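PDB 2Q7S: N-formylglutamate amidohydrolase from Ralstonia eutropha, which binds a zinc ion and is probably a hydrolase of the N-formylglutamate amidohydrolase family. Local coordinates for residues E204-L210 with R281-Y285; E214-Y220 with D274-L278; F77-D83 with R140-Y145; M174-A178 with L190-V194; D59-E63 with F268-Q272. All coordinates share one frame; numbering follows the deposited sequence. Where two conformers were deposited one is given.

Contact 1 of 5, residues E204-L210 with R281-Y285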
# COMPACT_ATOMS: atom_id res chain seq x y z
N GLU A 204 -18.00 1.18 0.32
CA GLU A 204 -19.33 0.95 -0.14
C GLU A 204 -19.27 -0.13 -1.23
O GLU A 204 -18.33 -0.19 -2.05
CB GLU A 204 -19.95 2.26 -0.61
CG GLU A 204 -19.16 2.98 -1.66
CD GLU A 204 -19.58 2.69 -3.04
OE1 GLU A 204 -20.68 2.16 -3.23
OE2 GLU A 204 -18.81 3.01 -3.97
N PRO A 205 -20.23 -1.05 -1.20
CA PRO A 205 -20.10 -2.26 -1.99
C PRO A 205 -20.03 -2.08 -3.50
O PRO A 205 -19.47 -2.94 -4.17
CB PRO A 205 -21.36 -3.07 -1.60
CG PRO A 205 -22.30 -2.06 -1.07
CD PRO A 205 -21.45 -1.05 -0.38
N GLY A 206 -20.66 -1.06 -4.04
CA GLY A 206 -20.74 -0.88 -5.50
C GLY A 206 -19.34 -0.75 -6.12
O GLY A 206 -19.11 -1.23 -7.22
N LEU A 207 -18.41 -0.11 -5.41
CA LEU A 207 -17.06 0.04 -5.94
C LEU A 207 -16.26 -1.26 -5.91
O LEU A 207 -15.53 -1.54 -6.86
CB LEU A 207 -16.28 1.15 -5.26
CG LEU A 207 -14.84 1.37 -5.80
CD1 LEU A 207 -14.83 1.69 -7.29
CD2 LEU A 207 -14.12 2.44 -5.02
N VAL A 208 -16.39 -2.02 -4.83
CA VAL A 208 -15.74 -3.34 -4.76
C VAL A 208 -16.32 -4.25 -5.88
O VAL A 208 -15.58 -5.00 -6.52
CB VAL A 208 -15.89 -3.99 -3.34
CG1 VAL A 208 -14.92 -5.14 -3.16
CG2 VAL A 208 -15.67 -2.95 -2.24
N ASP A 209 -17.63 -4.16 -6.12
CA ASP A 209 -18.30 -4.96 -7.16
C ASP A 209 -17.75 -4.56 -8.53
O ASP A 209 -17.44 -5.42 -9.35
CB ASP A 209 -19.82 -4.70 -7.20
CG ASP A 209 -20.60 -5.39 -6.05
OD1 ASP A 209 -20.04 -6.19 -5.27
OD2 ASP A 209 -21.82 -5.11 -5.96
N LEU A 210 -17.65 -3.25 -8.75
CA LEU A 210 -17.08 -2.67 -9.99
C LEU A 210 -15.68 -3.21 -10.24
O LEU A 210 -15.42 -3.78 -11.28
CB LEU A 210 -17.06 -1.13 -9.95
CG LEU A 210 -16.67 -0.32 -11.21
CD1 LEU A 210 -17.19 -0.93 -12.52
CD2 LEU A 210 -17.22 1.07 -11.07
N ARG A 281 -12.60 3.69 -15.52
CA ARG A 281 -13.92 3.25 -15.07
C ARG A 281 -14.24 3.65 -13.61
O ARG A 281 -15.36 4.02 -13.29
CB ARG A 281 -14.01 1.75 -15.24
CG ARG A 281 -15.39 1.21 -14.97
CD ARG A 281 -16.42 1.67 -16.01
NE ARG A 281 -17.73 1.26 -15.53
CZ ARG A 281 -18.45 1.93 -14.63
NH1 ARG A 281 -18.03 3.09 -14.12
NH2 ARG A 281 -19.62 1.42 -14.25
N ILE A 282 -13.25 3.57 -12.72
CA ILE A 282 -13.43 3.97 -11.35
C ILE A 282 -13.67 5.48 -11.27
O ILE A 282 -14.46 5.89 -10.47
CB ILE A 282 -12.18 3.62 -10.48
CG1 ILE A 282 -11.97 2.10 -10.38
CG2 ILE A 282 -12.22 4.25 -9.07
CD1 ILE A 282 -10.66 1.72 -9.59
N ALA A 283 -12.99 6.29 -12.10
CA ALA A 283 -13.15 7.75 -12.10
C ALA A 283 -14.58 8.09 -12.43
O ALA A 283 -15.19 8.94 -11.79
CB ALA A 283 -12.17 8.47 -13.08
N GLU A 284 -15.13 7.40 -13.42
CA GLU A 284 -16.54 7.56 -13.82
C GLU A 284 -17.53 7.20 -12.68
O GLU A 284 -18.55 7.89 -12.44
CB GLU A 284 -16.80 6.67 -15.02
CG GLU A 284 -16.14 7.14 -16.29
CD GLU A 284 -16.47 6.23 -17.49
OE1 GLU A 284 -16.32 5.00 -17.35
OE2 GLU A 284 -16.89 6.74 -18.56
N TYR A 285 -17.24 6.10 -12.01
CA TYR A 285 -18.03 5.67 -10.87
C TYR A 285 -18.00 6.72 -9.73
O TYR A 285 -19.02 7.12 -9.23
CB TYR A 285 -17.55 4.31 -10.39
CG TYR A 285 -18.29 3.81 -9.19
CD1 TYR A 285 -19.45 3.06 -9.32
CD2 TYR A 285 -17.86 4.15 -7.92
CE1 TYR A 285 -20.13 2.65 -8.20
CE2 TYR A 285 -18.52 3.75 -6.82
CZ TYR A 285 -19.64 3.00 -6.95
OH TYR A 285 -20.28 2.64 -5.82
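Leu-210 and Tyr-285 form the close-packed part of this contact between helix 205-217 and helix 267-289. The short helical segments run nearly antiparallel, at 160°, with axes 10.9 Å apart. Leu-210 and Tyr-285 lie alongside each other, pointing opposite ways, and methyl CD2 of Leu-210 sits 3.3 Å from CB of Tyr-285. Leu-207 packs on the same tyrosine, with its CB 3.8 Å from CE2 of Tyr-285. Its CD1 reaches CG2 of Ile-282, and strand 166-174 closes this inner side through Trp-167 and Leu-169. The other side is looser. There the partly exposed Arg-281 bends at chi2 (67°), which folds its guanidinium back so that one face lies over the methyls of Leu-210. Methyl CD1 of Leu-210 is 3.7 Å from CG of Arg-281. At the far end, the Tyr-285 hydroxyl points to Glu-204, the N-cap of the helix. The carboxylate is nearly coplanar with the ring, and OE1 of Glu-204 accepts a weak capping bond from Gly-206 N. A very short bond from Tyr-285 OH to Glu-204 OE2 is modelled, but its exact geometry is doubtful. Trp-167 NE1 bonds firmly to OE2, so this carboxylate joins the helix start to a strand and probably also to helix 267-289.

Contact 2 of 5, residues E214-Y220 with D274-L278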
# COMPACT_ATOMS: atom_id res chain seq x y z
N GLU A 214 -14.80 -5.77 -13.35
CA GLU A 214 -13.91 -5.27 -14.43
C GLU A 214 -12.64 -6.13 -14.56
O GLU A 214 -12.28 -6.52 -15.65
CB GLU A 214 -13.56 -3.79 -14.21
CG GLU A 214 -14.78 -2.86 -14.39
CD GLU A 214 -15.22 -2.74 -15.85
OE1 GLU A 214 -14.31 -2.72 -16.71
OE2 GLU A 214 -16.45 -2.70 -16.13
N LEU A 215 -12.01 -6.49 -13.44
CA LEU A 215 -10.81 -7.33 -13.47
C LEU A 215 -11.05 -8.75 -13.92
O LEU A 215 -10.29 -9.26 -14.72
CB LEU A 215 -10.09 -7.33 -12.09
CG LEU A 215 -9.42 -6.00 -11.78
CD1 LEU A 215 -8.82 -6.04 -10.46
CD2 LEU A 215 -8.37 -5.59 -12.82
N ARG A 216 -12.12 -9.40 -13.42
CA ARG A 216 -12.53 -10.72 -13.94
C ARG A 216 -12.90 -10.69 -15.42
O ARG A 216 -12.64 -11.63 -16.13
CB ARG A 216 -13.69 -11.30 -13.12
CG ARG A 216 -13.28 -11.69 -11.73
CD ARG A 216 -14.49 -12.06 -10.90
NE ARG A 216 -14.06 -12.63 -9.64
CZ ARG A 216 -14.88 -12.95 -8.64
NH1 ARG A 216 -16.18 -12.70 -8.71
NH2 ARG A 216 -14.38 -13.47 -7.53
N GLU A 217 -13.48 -9.62 -15.89
CA GLU A 217 -13.78 -9.53 -17.33
C GLU A 217 -12.52 -9.49 -18.21
O GLU A 217 -12.56 -9.92 -19.33
CB GLU A 217 -14.74 -8.37 -17.62
CG GLU A 217 -16.14 -8.69 -17.07
CD GLU A 217 -17.22 -7.63 -17.36
OE1 GLU A 217 -16.91 -6.63 -18.05
OE2 GLU A 217 -18.37 -7.83 -16.87
N LYS A 218 -11.40 -9.02 -17.65
CA LYS A 218 -10.13 -8.89 -18.38
C LYS A 218 -9.28 -10.17 -18.22
O LYS A 218 -8.19 -10.27 -18.77
CB LYS A 218 -9.35 -7.66 -17.89
CG LYS A 218 -9.99 -6.30 -18.23
CD LYS A 218 -9.54 -5.19 -17.28
CE LYS A 218 -9.90 -3.74 -17.70
NZ LYS A 218 -11.35 -3.58 -18.11
N GLY A 219 -9.80 -11.11 -17.44
CA GLY A 219 -9.21 -12.42 -17.33
C GLY A 219 -8.47 -12.69 -16.04
O GLY A 219 -7.87 -13.74 -15.90
N TYR A 220 -8.49 -11.74 -15.11
CA TYR A 220 -7.75 -11.88 -13.84
C TYR A 220 -8.65 -12.60 -12.83
O TYR A 220 -9.86 -12.51 -12.89
CB TYR A 220 -7.34 -10.50 -13.32
CG TYR A 220 -6.41 -9.74 -14.25
CD1 TYR A 220 -5.07 -10.06 -14.32
CD2 TYR A 220 -6.91 -8.77 -15.11
CE1 TYR A 220 -4.23 -9.36 -15.16
CE2 TYR A 220 -6.09 -8.09 -15.98
CZ TYR A 220 -4.74 -8.39 -16.02
OH TYR A 220 -3.87 -7.74 -16.87
N ASP A 274 -4.37 -2.51 -18.62
CA ASP A 274 -5.59 -2.94 -17.92
C ASP A 274 -5.96 -2.07 -16.72
O ASP A 274 -7.14 -1.73 -16.52
CB ASP A 274 -5.50 -4.41 -17.52
CG ASP A 274 -5.53 -5.33 -18.70
OD1 ASP A 274 -5.77 -4.87 -19.84
OD2 ASP A 274 -5.30 -6.53 -18.48
N LEU A 275 -4.97 -1.68 -15.92
CA LEU A 275 -5.23 -0.80 -14.78
C LEU A 275 -5.57 0.64 -15.16
O LEU A 275 -6.28 1.29 -14.44
CB LEU A 275 -4.06 -0.80 -13.78
CG LEU A 275 -3.78 -2.09 -13.04
CD1 LEU A 275 -2.48 -2.02 -12.19
CD2 LEU A 275 -5.02 -2.43 -12.18
N THR A 276 -5.02 1.15 -16.28
CA THR A 276 -5.44 2.42 -16.82
C THR A 276 -6.92 2.42 -17.19
O THR A 276 -7.66 3.34 -16.87
CB THR A 276 -4.59 2.82 -18.02
OG1 THR A 276 -3.27 3.11 -17.55
CG2 THR A 276 -5.14 4.02 -18.65
N LEU A 277 -7.33 1.40 -17.93
CA LEU A 277 -8.73 1.22 -18.29
C LEU A 277 -9.61 1.00 -17.05
O LEU A 277 -10.73 1.52 -17.00
CB LEU A 277 -8.90 0.07 -19.29
CG LEU A 277 -8.67 0.27 -20.81
CD1 LEU A 277 -9.87 0.87 -21.52
CD2 LEU A 277 -7.45 1.08 -21.11
N LEU A 278 -9.12 0.27 -16.05
CA LEU A 278 -9.90 0.06 -14.82
C LEU A 278 -10.05 1.42 -14.09
O LEU A 278 -11.12 1.75 -13.59
CB LEU A 278 -9.21 -0.95 -13.88
CG LEU A 278 -9.78 -0.98 -12.45
CD1 LEU A 278 -11.19 -1.56 -12.48
CD2 LEU A 278 -8.82 -1.71 -11.46
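Asp-274 meets Tyr-220 just beyond the Schellman motif that ends helix 205-217, where Gly-219 takes positive phi (106°). The motif turns the chain so that Tyr-220 faces helix 267-289. Its OH donates a very short bond of 2.5 Å to Asp-274 OD2. The oxygen lies at the edge of the ring, near its plane, while the carboxylate is turned 80° from the ring. The aliphatic part of Lys-218 runs back alongside Asp-274, with CD of Lys-218 4.1 Å from CB of Asp-274 and CE of Lys-218 3.6 Å from the backbone O of Asp-274. Next, Leu-275 starts away from the other segment, and its side chain packs on Trp-62 and Phe-193. Leu-277, on the exposed side, brushes Lys-218 CE with its CB. The lysine bends at chi4 and its NZ makes a weak salt bridge to Glu-214 OE1, so its charge is turned back to the last turn of helix 205-217. Leu-278 closes the buried end. With chi1 at 166°, CG points away from the backbone N, and the two methyls then divide between two residues of helix 205-217. CD2 of Leu-278 meets CD2 of Leu-215 at 4.1 Å, and CD1 of Leu-278 lies 3.7 Å from CB of Glu-214.

Contact 3 of 5, residues F77-D83 with R140-Y145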
# COMPACT_ATOMS: atom_id res chain seq x y z
N PHE A 77 11.04 6.03 0.19
CA PHE A 77 11.81 5.23 1.12
C PHE A 77 11.28 3.81 1.14
O PHE A 77 10.10 3.60 0.82
CB PHE A 77 11.76 5.81 2.52
CG PHE A 77 10.39 6.04 3.03
CD1 PHE A 77 9.73 7.25 2.73
CD2 PHE A 77 9.73 5.07 3.79
CE1 PHE A 77 8.48 7.47 3.11
CE2 PHE A 77 8.44 5.33 4.21
CZ PHE A 77 7.82 6.52 3.90
N PRO A 78 12.11 2.85 1.57
CA PRO A 78 11.66 1.48 1.55
C PRO A 78 10.81 1.14 2.76
O PRO A 78 11.08 1.60 3.89
CB PRO A 78 12.97 0.66 1.52
CG PRO A 78 14.11 1.69 1.61
CD PRO A 78 13.49 2.95 2.10
N ARG A 79 9.77 0.33 2.54
CA ARG A 79 8.91 -0.09 3.62
C ARG A 79 9.61 -0.93 4.68
O ARG A 79 9.10 -0.98 5.82
CB ARG A 79 7.67 -0.82 3.09
CG ARG A 79 7.91 -2.15 2.50
CD ARG A 79 7.78 -3.26 3.50
NE ARG A 79 6.43 -3.57 3.95
CZ ARG A 79 5.62 -4.50 3.44
NH1 ARG A 79 5.96 -5.22 2.39
NH2 ARG A 79 4.44 -4.70 4.01
N VAL A 80 10.71 -1.62 4.29
CA VAL A 80 11.55 -2.37 5.22
C VAL A 80 12.38 -1.46 6.13
O VAL A 80 12.96 -1.92 7.11
CB VAL A 80 12.49 -3.35 4.47
CG1 VAL A 80 13.41 -4.04 5.46
CG2 VAL A 80 11.68 -4.37 3.67
N TYR A 81 12.45 -0.18 5.78
CA TYR A 81 13.07 0.85 6.62
C TYR A 81 12.08 1.44 7.61
O TYR A 81 12.31 1.46 8.84
CB TYR A 81 13.64 1.94 5.74
CG TYR A 81 14.38 3.06 6.44
CD1 TYR A 81 15.66 2.85 6.97
CD2 TYR A 81 13.82 4.33 6.53
CE1 TYR A 81 16.36 3.89 7.56
CE2 TYR A 81 14.51 5.36 7.17
CZ TYR A 81 15.78 5.15 7.65
OH TYR A 81 16.48 6.18 8.24
N ILE A 82 10.96 1.92 7.08
CA ILE A 82 9.79 2.15 7.89
C ILE A 82 8.57 1.98 7.02
O ILE A 82 8.58 2.36 5.86
CB ILE A 82 9.84 3.51 8.61
CG1 ILE A 82 8.67 3.64 9.58
CG2 ILE A 82 9.99 4.68 7.62
CD1 ILE A 82 8.83 4.88 10.58
N ASP A 83 7.55 1.36 7.58
CA ASP A 83 6.39 0.93 6.79
C ASP A 83 5.23 1.88 7.05
O ASP A 83 4.61 1.78 8.10
CB ASP A 83 5.96 -0.46 7.21
CG ASP A 83 4.88 -1.02 6.36
OD1 ASP A 83 4.17 -0.25 5.68
OD2 ASP A 83 4.75 -2.27 6.35
N ARG A 140 13.32 8.05 12.05
CA ARG A 140 12.61 7.45 10.91
C ARG A 140 11.19 7.96 10.84
O ARG A 140 10.72 8.36 9.75
CB ARG A 140 12.58 5.88 10.93
CG ARG A 140 13.96 5.29 10.88
CD ARG A 140 13.94 3.83 10.67
NE ARG A 140 15.27 3.24 10.86
CZ ARG A 140 15.55 1.97 10.61
NH1 ARG A 140 14.59 1.17 10.16
NH2 ARG A 140 16.76 1.49 10.83
N ILE A 141 10.50 7.89 11.96
CA ILE A 141 9.10 8.31 11.99
C ILE A 141 8.96 9.77 11.56
O ILE A 141 8.14 10.05 10.72
CB ILE A 141 8.42 8.10 13.37
CG1 ILE A 141 8.25 6.61 13.67
CG2 ILE A 141 7.03 8.80 13.40
CD1 ILE A 141 7.96 6.24 15.13
N ASN A 142 9.78 10.68 12.10
CA ASN A 142 9.66 12.10 11.78
C ASN A 142 10.00 12.46 10.32
O ASN A 142 9.32 13.26 9.70
CB ASN A 142 10.53 12.95 12.73
CG ASN A 142 10.06 12.87 14.14
OD1 ASN A 142 8.90 12.56 14.38
ND2 ASN A 142 10.96 13.14 15.10
N ARG A 143 11.09 11.87 9.81
CA ARG A 143 11.60 12.22 8.51
C ARG A 143 10.85 11.56 7.35
O ARG A 143 10.80 12.15 6.29
CB ARG A 143 13.08 11.85 8.40
CG ARG A 143 13.94 12.49 9.43
CD ARG A 143 15.31 11.74 9.53
NE ARG A 143 16.24 12.38 10.43
CZ ARG A 143 17.46 11.93 10.72
NH1 ARG A 143 17.91 10.80 10.17
NH2 ARG A 143 18.24 12.60 11.56
N TYR A 144 10.32 10.34 7.53
CA TYR A 144 9.76 9.60 6.45
C TYR A 144 8.25 9.32 6.63
O TYR A 144 7.44 9.62 5.76
CB TYR A 144 10.56 8.31 6.18
CG TYR A 144 12.01 8.53 5.90
CD1 TYR A 144 12.47 8.73 4.62
CD2 TYR A 144 12.93 8.56 6.94
CE1 TYR A 144 13.81 8.94 4.39
CE2 TYR A 144 14.26 8.77 6.70
CZ TYR A 144 14.69 8.96 5.44
OH TYR A 144 16.00 9.16 5.23
N TYR A 145 7.87 8.76 7.76
CA TYR A 145 6.47 8.39 7.97
C TYR A 145 5.52 9.57 8.08
O TYR A 145 4.48 9.61 7.41
CB TYR A 145 6.39 7.55 9.25
CG TYR A 145 5.03 6.98 9.58
CD1 TYR A 145 4.04 7.75 10.19
CD2 TYR A 145 4.75 5.66 9.33
CE1 TYR A 145 2.80 7.18 10.52
CE2 TYR A 145 3.54 5.11 9.67
CZ TYR A 145 2.57 5.86 10.21
OH TYR A 145 1.37 5.23 10.54
O HOH W 1 13.91 -2.07 9.49
O HOH W 2 16.06 8.42 9.97
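Tyr-81 extends its ring with CG anti to the backbone N (chi1 -177°), while Arg-140 runs straight from CG to NE, with chi2 and chi3 both near -170°. These torsions lay the guanidinium flat on the ring, planes 9° apart. The stack is an off-centre cation-pi contact, with CZ of Arg-140 4.2 Å from the Tyr-81 centroid. Methylene CD of Arg-140 lies over the ring centre. NH1 of Arg-140 donates to Tyr-81 O at 2.7 Å, in the carbonyl plane and on a lone pair, so Tyr-81 is gripped by ring and backbone. The Tyr-81 hydroxyl is hydrogen-bonded to OD1 of Asp-40. The edge of Tyr-81 meets the face of Tyr-144 in a T-shaped pair, centroids 5.1 Å apart. Tyr-144 offers its edge, offset and tilted, to the face of Phe-77, and its CB sits 3.7 Å from the Phe-77 centroid as a CH-pi contact. Next to this cluster, Ile-82 sends CD1 to CG1 of Ile-141 at 3.6 Å. Asp-83 follows, its OD1 bonded to the zinc ligand His-32. Arg-79 NE forms a salt bridge with the other oxygen, OD2. An aromatic cluster thus joins helix 134-163 to a loop that supplies a second-shell residue of the zinc site.

Contact 4 of 5, residues M174-A178 with L190-V194; sequences MPNNA and LADFV
Met-174, present as selenomethionine, ends strand 166-174 and meets Leu-190 tip to tip. Its CG sits between the backbone N and the carbonyl carbon (chi1 48°), and beyond CG the chain is extended, which carries the methyl across to the other segment. There CE of Met-174 lies 3.9 Å from CG of Leu-190 and 3.6 Å from CG2 of Val-194, with the valine side chain lying across it. The same CE comes within 3.1 Å of Ala-191 O, a buried carbonyl with no hydrogen-bond partner in the model. Pro-175 follows and begins a type I beta turn that runs to Ala-178, closed by Ala-178 N bonding to Pro-175 O. This turn leads from a central strand of the mixed sheet into helix 178-181, just past the zinc ligand His-172. Two carbonyls of the turn approach Leu-190, whose methyl CD2 is 3.4 Å from Pro-175 O. Asn-176 adds its own O, 3.7 Å from CD2 of Leu-190, while its side-chain OD1 accepts from Arg-252. Arg-252 also forms a salt bridge with Asp-192, so one arginine of strand 244-252 serves both segments. Past Asn-177, Ala-178 turns its CB toward the leucine, and that methyl rests 4.0 Å from CD2 of Leu-190.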
# COMPACT_ATOMS: atom_id res chain seq x y z
N MSE A 174 2.03 -8.46 -4.07
CA MSE A 174 2.30 -9.54 -3.17
C MSE A 174 3.06 -10.66 -3.90
O MSE A 174 2.88 -10.87 -5.13
CB MSE A 174 0.96 -10.03 -2.59
CG MSE A 174 -0.10 -10.26 -3.61
SE MSE A 174 -1.73 -11.04 -2.89
CE MSE A 174 -2.35 -11.39 -4.68
N PRO A 175 3.90 -11.40 -3.15
CA PRO A 175 4.61 -12.53 -3.72
C PRO A 175 3.72 -13.73 -3.95
O PRO A 175 2.62 -13.84 -3.36
CB PRO A 175 5.67 -12.83 -2.65
CG PRO A 175 5.05 -12.38 -1.41
CD PRO A 175 4.24 -11.19 -1.74
N ASN A 176 4.18 -14.63 -4.79
CA ASN A 176 3.38 -15.76 -5.16
C ASN A 176 3.13 -16.67 -3.96
O ASN A 176 2.10 -17.34 -3.84
CB ASN A 176 4.07 -16.50 -6.30
CG ASN A 176 3.13 -16.85 -7.43
OD1 ASN A 176 2.11 -16.20 -7.62
ND2 ASN A 176 3.46 -17.88 -8.17
N ASN A 177 4.08 -16.68 -3.03
CA ASN A 177 3.96 -17.46 -1.83
C ASN A 177 3.45 -16.66 -0.64
O ASN A 177 3.80 -16.95 0.49
CB ASN A 177 5.29 -18.17 -1.52
CG ASN A 177 6.40 -17.21 -1.16
OD1 ASN A 177 6.25 -16.00 -1.21
ND2 ASN A 177 7.54 -17.77 -0.77
N ALA A 178 2.60 -15.66 -0.88
CA ALA A 178 2.02 -14.87 0.22
C ALA A 178 1.34 -15.73 1.32
O ALA A 178 1.39 -15.36 2.49
CB ALA A 178 1.08 -13.86 -0.28
N LEU A 190 -3.76 -18.47 -4.52
CA LEU A 190 -3.70 -17.04 -4.41
C LEU A 190 -4.21 -16.39 -5.69
O LEU A 190 -3.83 -16.81 -6.78
CB LEU A 190 -2.25 -16.64 -4.18
CG LEU A 190 -2.06 -15.18 -3.85
CD1 LEU A 190 -2.75 -14.82 -2.50
CD2 LEU A 190 -0.59 -14.85 -3.78
N ALA A 191 -5.10 -15.38 -5.54
CA ALA A 191 -5.70 -14.73 -6.70
C ALA A 191 -4.68 -13.75 -7.30
O ALA A 191 -3.63 -13.43 -6.71
CB ALA A 191 -6.98 -14.01 -6.30
N ASP A 192 -5.01 -13.28 -8.50
CA ASP A 192 -4.19 -12.31 -9.15
C ASP A 192 -4.33 -10.95 -8.46
O ASP A 192 -3.37 -10.20 -8.40
CB ASP A 192 -4.57 -12.19 -10.62
CG ASP A 192 -4.28 -13.43 -11.41
OD1 ASP A 192 -3.27 -14.07 -11.11
OD2 ASP A 192 -5.03 -13.73 -12.35
N PHE A 193 -5.56 -10.64 -8.01
CA PHE A 193 -5.92 -9.43 -7.25
C PHE A 193 -6.59 -9.87 -5.99
O PHE A 193 -7.47 -10.74 -6.04
CB PHE A 193 -6.91 -8.57 -8.01
CG PHE A 193 -6.28 -7.78 -9.11
CD1 PHE A 193 -6.00 -8.36 -10.33
CD2 PHE A 193 -5.93 -6.44 -8.90
CE1 PHE A 193 -5.36 -7.63 -11.33
CE2 PHE A 193 -5.33 -5.70 -9.95
CZ PHE A 193 -5.05 -6.30 -11.13
N VAL A 194 -6.19 -9.31 -4.86
CA VAL A 194 -6.89 -9.44 -3.60
C VAL A 194 -7.37 -8.05 -3.20
O VAL A 194 -6.59 -7.07 -3.24
CB VAL A 194 -6.02 -10.09 -2.45
CG1 VAL A 194 -6.80 -10.21 -1.13
CG2 VAL A 194 -5.51 -11.47 -2.89

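Contact 5 of 5, residues D59-E63 with F268-Q272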
# COMPACT_ATOMS: atom_id res chain seq x y z
N ASP A 59 3.55 1.88 -7.99
CA ASP A 59 3.21 3.26 -8.35
C ASP A 59 3.15 3.52 -9.86
O ASP A 59 2.27 4.25 -10.31
CB ASP A 59 4.09 4.24 -7.61
CG ASP A 59 5.51 4.20 -8.06
OD1 ASP A 59 6.10 3.09 -8.21
OD2 ASP A 59 6.04 5.31 -8.25
N ALA A 60 4.06 2.92 -10.64
CA ALA A 60 4.07 3.07 -12.12
C ALA A 60 2.92 2.28 -12.75
O ALA A 60 2.37 2.69 -13.77
CB ALA A 60 5.43 2.62 -12.71
N LEU A 61 2.52 1.15 -12.12
CA LEU A 61 1.38 0.34 -12.60
C LEU A 61 0.11 1.17 -12.58
O LEU A 61 -0.69 1.10 -13.50
CB LEU A 61 1.14 -0.90 -11.77
CG LEU A 61 2.05 -2.15 -11.96
CD1 LEU A 61 1.68 -3.18 -10.91
CD2 LEU A 61 1.93 -2.69 -13.38
N TRP A 62 -0.02 2.00 -11.54
CA TRP A 62 -1.19 2.87 -11.42
C TRP A 62 -0.98 4.30 -11.87
O TRP A 62 -1.69 5.21 -11.40
CB TRP A 62 -1.69 2.82 -10.00
CG TRP A 62 -2.20 1.46 -9.52
CD1 TRP A 62 -1.45 0.48 -8.93
CD2 TRP A 62 -3.56 0.99 -9.51
NE1 TRP A 62 -2.26 -0.58 -8.57
CE2 TRP A 62 -3.56 -0.29 -8.89
CE3 TRP A 62 -4.78 1.51 -9.96
CZ2 TRP A 62 -4.72 -1.05 -8.73
CZ3 TRP A 62 -5.96 0.73 -9.80
CH2 TRP A 62 -5.90 -0.52 -9.18
N GLU A 63 -0.04 4.53 -12.78
CA GLU A 63 0.20 5.90 -13.31
C GLU A 63 -1.03 6.68 -13.80
O GLU A 63 -1.04 7.86 -13.67
CB GLU A 63 1.24 5.88 -14.44
CG GLU A 63 0.81 5.08 -15.62
CD GLU A 63 1.44 5.53 -16.91
OE1 GLU A 63 2.55 6.10 -16.88
OE2 GLU A 63 0.80 5.28 -17.97
N PHE A 268 4.12 -6.57 -17.48
CA PHE A 268 4.02 -5.20 -16.97
C PHE A 268 3.11 -4.31 -17.84
O PHE A 268 2.16 -3.71 -17.36
CB PHE A 268 5.40 -4.51 -16.81
CG PHE A 268 5.30 -3.15 -16.18
CD1 PHE A 268 5.33 -3.00 -14.80
CD2 PHE A 268 5.09 -2.01 -16.96
CE1 PHE A 268 5.17 -1.73 -14.21
CE2 PHE A 268 4.94 -0.76 -16.36
CZ PHE A 268 5.00 -0.62 -14.98
N ALA A 269 3.44 -4.21 -19.13
CA ALA A 269 2.76 -3.33 -20.08
C ALA A 269 1.27 -3.59 -20.16
O ALA A 269 0.46 -2.66 -20.09
CB ALA A 269 3.37 -3.48 -21.48
N THR A 270 0.92 -4.85 -20.34
CA THR A 270 -0.49 -5.28 -20.42
C THR A 270 -1.22 -5.06 -19.11
O THR A 270 -2.38 -4.62 -19.11
CB THR A 270 -0.62 -6.77 -20.94
OG1 THR A 270 0.07 -7.66 -20.07
CG2 THR A 270 -0.01 -6.90 -22.29
N LEU A 271 -0.55 -5.28 -17.96
CA LEU A 271 -1.22 -5.01 -16.69
C LEU A 271 -1.47 -3.52 -16.46
O LEU A 271 -2.58 -3.11 -16.04
CB LEU A 271 -0.44 -5.59 -15.52
CG LEU A 271 -1.11 -5.44 -14.17
CD1 LEU A 271 -2.42 -6.25 -14.14
CD2 LEU A 271 -0.13 -5.84 -13.08
N GLN A 272 -0.46 -2.71 -16.75
CA GLN A 272 -0.56 -1.25 -16.63
C GLN A 272 -1.70 -0.75 -17.52
O GLN A 272 -2.48 0.10 -17.12
CB GLN A 272 0.75 -0.60 -17.10
CG GLN A 272 0.85 0.91 -16.85
CD GLN A 272 2.19 1.48 -17.31
OE1 GLN A 272 2.57 1.33 -18.47
NE2 GLN A 272 2.92 2.12 -16.40
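Gln-272 reaches from helix 267-289 to the C-terminal end of helix 58-61, where it meets Ala-60 and Glu-63. Its CB lies near CD2 of Leu-61, 4.4 Å away. CG continues the extended chain, passing 3.7 Å from Leu-61 O. CD comes close to Ala-60 O and to the carboxylate of Glu-63, which is stacked on the amide with planes 19° apart. At the tip, NE2 of Gln-272 donates to Ala-60 O at 2.7 Å, with an N-H...O angle of 163°. The acceptor lies in the amide plane, but the donor stands above the carbonyl plane by 50°. Glu-63 N bonds to the same oxygen from the opposite face, so two donors hold this carbonyl where the helix stops. Beside the polar end is an apolar layer. CD2 of Leu-61 is 3.5 Å from CE1 of Phe-268 and 3.8 Å from CD2 of Leu-271. Ala-60 CB meets the edge of the phenylalanine ring, 4.0 Å from CZ of Phe-268. Leu-61 and Leu-271 both also touch Ile-251 of strand 244-252. The contact is the packing of a short helix and the long C-terminal helix against the central sheet. The short helix follows closely after the zinc ligand Asp-55, about 8 Å from Leu-61 between side chains.

Overall arrangement
From the N terminus, helix 58-61 opens contact 5, the widest loop, which closes only on the C-terminal helix 267-289. Contacts 3 and 4 are nested inside it, one after the other. Contact 3 ties the loop after strand 71-75 to helix 134-163, and contact 4 joins the end of strand 166-174 to the start of strand 193-196. Helix 205-217 then opens contacts 1 and 2, contact 2 nested inside contact 1. Both cross contact 5, because they open inside its loop and close farther along helix 267-289. Contacts 1, 2 and 5 therefore follow that helix, and Phe-193 links contact 4 to contacts 2 and 5. Contact 3 stands apart, its centre about 32 Å from that of contact 2.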